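Local coordinates for protein chaperone SycD (Yersinia enterocolitica, PDB 2VGX) that serves as a chaperone for the translocator proteins of the type III secretion system and probably modulates expression of the yop operon, at residues L114-I119 against T130-M135. Sequence-based numbering, arbitrary orientation.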
ATOM      1  N   LEU B 114      27.723  -3.119  18.060  1.00 11.92           N
ATOM      2  CA  LEU B 114      26.656  -2.122  18.168  1.00 11.73           C
ATOM      3  C   LEU B 114      25.394  -2.748  18.730  1.00 12.21           C
ATOM      4  O   LEU B 114      24.769  -2.167  19.605  1.00 15.79           O
ATOM      5  CB  LEU B 114      26.363  -1.470  16.805  1.00 11.39           C
ATOM      6  CG  LEU B 114      25.261  -0.372  16.873  1.00  9.46           C
ATOM      7  CD1 LEU B 114      25.638   0.803  17.871  1.00  9.27           C
ATOM      8  CD2 LEU B 114      25.043   0.150  15.482  1.00  7.56           C
ATOM      9  N   ALA B 115      25.004  -3.926  18.240  1.00 12.84           N
ATOM     10  CA  ALA B 115      23.840  -4.618  18.810  1.00 13.43           C
ATOM     11  C   ALA B 115      24.035  -4.828  20.303  1.00 15.88           C
ATOM     12  O   ALA B 115      23.117  -4.596  21.078  1.00 15.38           O
ATOM     13  CB  ALA B 115      23.582  -5.970  18.105  1.00 14.09           C
ATOM     14  N   GLN B 116      25.236  -5.263  20.695  1.00 15.65           N
ATOM     15  CA  GLN B 116      25.571  -5.523  22.107  1.00 17.78           C
ATOM     16  C   GLN B 116      25.386  -4.259  22.998  1.00 18.69           C
ATOM     17  O   GLN B 116      24.782  -4.318  24.066  1.00 17.56           O
ATOM     18  CB  GLN B 116      27.005  -6.073  22.185  1.00 18.18           C
ATOM     19  CG  GLN B 116      27.436  -6.574  23.571  1.00 20.64           C
ATOM     20  CD  GLN B 116      28.750  -7.360  23.540  1.00 21.20           C
ATOM     21  OE1 GLN B 116      29.830  -6.792  23.393  1.00 21.52           O
ATOM     22  NE2 GLN B 116      28.648  -8.677  23.676  1.00 22.85           N
ATOM     23  N   GLU B 117      25.893  -3.126  22.519  1.00 20.73           N
ATOM     24  CA  GLU B 117      25.762  -1.838  23.175  1.00 25.18           C
ATOM     25  C   GLU B 117      24.273  -1.483  23.352  1.00 24.07           C
ATOM     26  O   GLU B 117      23.854  -1.136  24.451  1.00 21.21           O
ATOM     27  CB  GLU B 117      26.485  -0.798  22.316  1.00 27.71           C
ATOM     28  CG  GLU B 117      26.759   0.547  22.953  1.00 33.26           C
ATOM     29  CD  GLU B 117      27.807   1.358  22.174  1.00 34.53           C
ATOM     30  OE1 GLU B 117      28.235   0.938  21.058  1.00 37.23           O
ATOM     31  OE2 GLU B 117      28.204   2.433  22.683  1.00 39.18           O
ATOM     32  N   LEU B 118      23.490  -1.617  22.279  1.00 22.71           N
ATOM     33  CA  LEU B 118      22.045  -1.311  22.298  1.00 23.55           C
ATOM     34  C   LEU B 118      21.208  -2.135  23.284  1.00 26.65           C
ATOM     35  O   LEU B 118      20.216  -1.640  23.813  1.00 28.12           O
ATOM     36  CB  LEU B 118      21.468  -1.440  20.895  1.00 21.18           C
ATOM     37  CG  LEU B 118      21.955  -0.359  19.943  1.00 20.70           C
ATOM     38  CD1 LEU B 118      21.538  -0.671  18.513  1.00 20.89           C
ATOM     39  CD2 LEU B 118      21.380   1.003  20.375  1.00 20.39           C
ATOM     40  N   ILE B 119      21.621  -3.370  23.560  1.00 26.88           N
ATOM     41  CA  ILE B 119      20.791  -4.278  24.348  1.00 28.04           C
ATOM     42  C   ILE B 119      21.222  -4.452  25.817  1.00 28.41           C
ATOM     43  O   ILE B 119      20.554  -5.160  26.574  1.00 26.51           O
ATOM     44  CB  ILE B 119      20.660  -5.665  23.671  1.00 27.72           C
ATOM     45  CG1 ILE B 119      22.004  -6.382  23.613  1.00 27.28           C
ATOM     46  CG2 ILE B 119      20.087  -5.527  22.262  1.00 27.85           C
ATOM     47  CD1 ILE B 119      21.964  -7.670  22.855  1.00 26.80           C
ATOM     48  N   THR B 130      22.362 -13.302  24.347  1.00 19.31           N
ATOM     49  CA  THR B 130      23.030 -14.615  24.399  1.00 19.53           C
ATOM     50  C   THR B 130      23.569 -14.996  23.020  1.00 17.71           C
ATOM     51  O   THR B 130      24.710 -15.441  22.911  1.00 19.33           O
ATOM     52  CB  THR B 130      22.063 -15.661  24.985  1.00 20.85           C
ATOM     53  OG1 THR B 130      21.626 -15.209  26.285  1.00 21.38           O
ATOM     54  CG2 THR B 130      22.717 -17.035  25.112  1.00 19.58           C
ATOM     55  N   ARG B 131      22.772 -14.793  21.964  1.00 18.31           N
ATOM     56  CA  ARG B 131      23.196 -15.081  20.580  1.00 19.41           C
ATOM     57  C   ARG B 131      24.351 -14.179  20.138  1.00 17.80           C
ATOM     58  O   ARG B 131      25.351 -14.641  19.527  1.00 15.81           O
ATOM     59  CB  ARG B 131      22.014 -14.971  19.581  1.00 21.03           C
ATOM     60  CG  ARG B 131      20.914 -16.044  19.765  1.00 25.89           C
ATOM     61  CD  ARG B 131      19.572 -15.681  19.080  1.00 27.70           C
ATOM     62  NE  ARG B 131      19.552 -15.862  17.618  1.00 32.09           N
ATOM     63  CZ  ARG B 131      18.610 -15.366  16.794  1.00 33.96           C
ATOM     64  NH1 ARG B 131      17.594 -14.636  17.259  1.00 34.93           N
ATOM     65  NH2 ARG B 131      18.689 -15.582  15.486  1.00 33.80           N
ATOM     66  N   VAL B 132      24.230 -12.885  20.446  1.00 13.91           N
ATOM     67  CA  VAL B 132      25.261 -11.923  20.077  1.00 12.18           C
ATOM     68  C   VAL B 132      26.624 -12.306  20.666  1.00 13.21           C
ATOM     69  O   VAL B 132      27.617 -12.281  19.966  1.00 12.31           O
ATOM     70  CB  VAL B 132      24.867 -10.447  20.446  1.00 10.23           C
ATOM     71  CG1 VAL B 132      26.067  -9.523  20.254  1.00 10.96           C
ATOM     72  CG2 VAL B 132      23.692  -9.963  19.516  1.00  9.67           C
ATOM     73  N   SER B 133      26.667 -12.637  21.953  1.00 16.03           N
ATOM     74  CA  SER B 133      27.929 -13.012  22.602  1.00 17.21           C
ATOM     75  C   SER B 133      28.511 -14.266  21.980  1.00 17.23           C
ATOM     76  O   SER B 133      29.719 -14.383  21.818  1.00 17.27           O
ATOM     77  CB  SER B 133      27.719 -13.248  24.103  1.00 19.80           C
ATOM     78  OG  SER B 133      27.313 -12.049  24.727  1.00 21.86           O
ATOM     79  N   SER B 134      27.629 -15.186  21.648  1.00 17.76           N
ATOM     80  CA  SER B 134      27.988 -16.463  21.053  1.00 21.23           C
ATOM     81  C   SER B 134      28.630 -16.217  19.691  1.00 20.31           C
ATOM     82  O   SER B 134      29.706 -16.754  19.397  1.00 18.89           O
ATOM     83  CB  SER B 134      26.729 -17.339  20.970  1.00 21.76           C
ATOM     84  OG  SER B 134      27.013 -18.636  20.494  1.00 29.14           O
ATOM     85  N   MET B 135      27.984 -15.383  18.865  1.00 17.47           N
ATOM     86  CA  MET B 135      28.524 -15.045  17.544  1.00 17.48           C
ATOM     87  C   MET B 135      29.840 -14.281  17.576  1.00 13.71           C
ATOM     88  O   MET B 135      30.689 -14.518  16.756  1.00 13.46           O
ATOM     89  CB  MET B 135      27.486 -14.281  16.714  1.00 18.18           C
ATOM     90  CG  MET B 135      26.239 -15.105  16.479  1.00 23.00           C
ATOM     91  SD  MET B 135      24.869 -14.093  15.877  1.00 25.27           S
ATOM     92  CE  MET B 135      25.551 -13.536  14.315  1.00 22.63           C
TER
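Q116 and V132 meet where helix 105-119 passes helix 128-138, their CA atoms 6.7 Å apart; V132 points straight across, while Q116 leaves its helix at the flank and reaches over, and the glutamine shows how one side chain can be apolar at its root and polar at its tip. Its CB rests against CG1 of V132 at 4.1 Å. CG lies anti to the backbone N (chi1 -172°) and the chain stays extended beyond it, which carries the amide past the valine, across the neighbouring helix, toward its S133 flank. At the amide, NE2 is the branch turned to the other helix. It comes within 3.8 Å of S133 OG, a loose polar approach with no hydrogen bond, while OE1 lies farther from that hydroxyl. S133 OG, set beside its own backbone N, is instead hydrogen-bonded to the carbonyl oxygen of S129, one turn earlier.

This is a helix pair of the tetratricopeptide repeat chaperone; the axes of the two segments run roughly antiparallel, at 149°, and are 10.0 Å apart at closest approach. V132 uses both methyls: CG1 goes to the glutamine, whereas CG2 sits 4.2 Å from CB of A115 and 4.4 Å from CD1 of I119. Beyond the pair, V132 also touches F93 of helix 90-100, and I119 packs on P89 and F125.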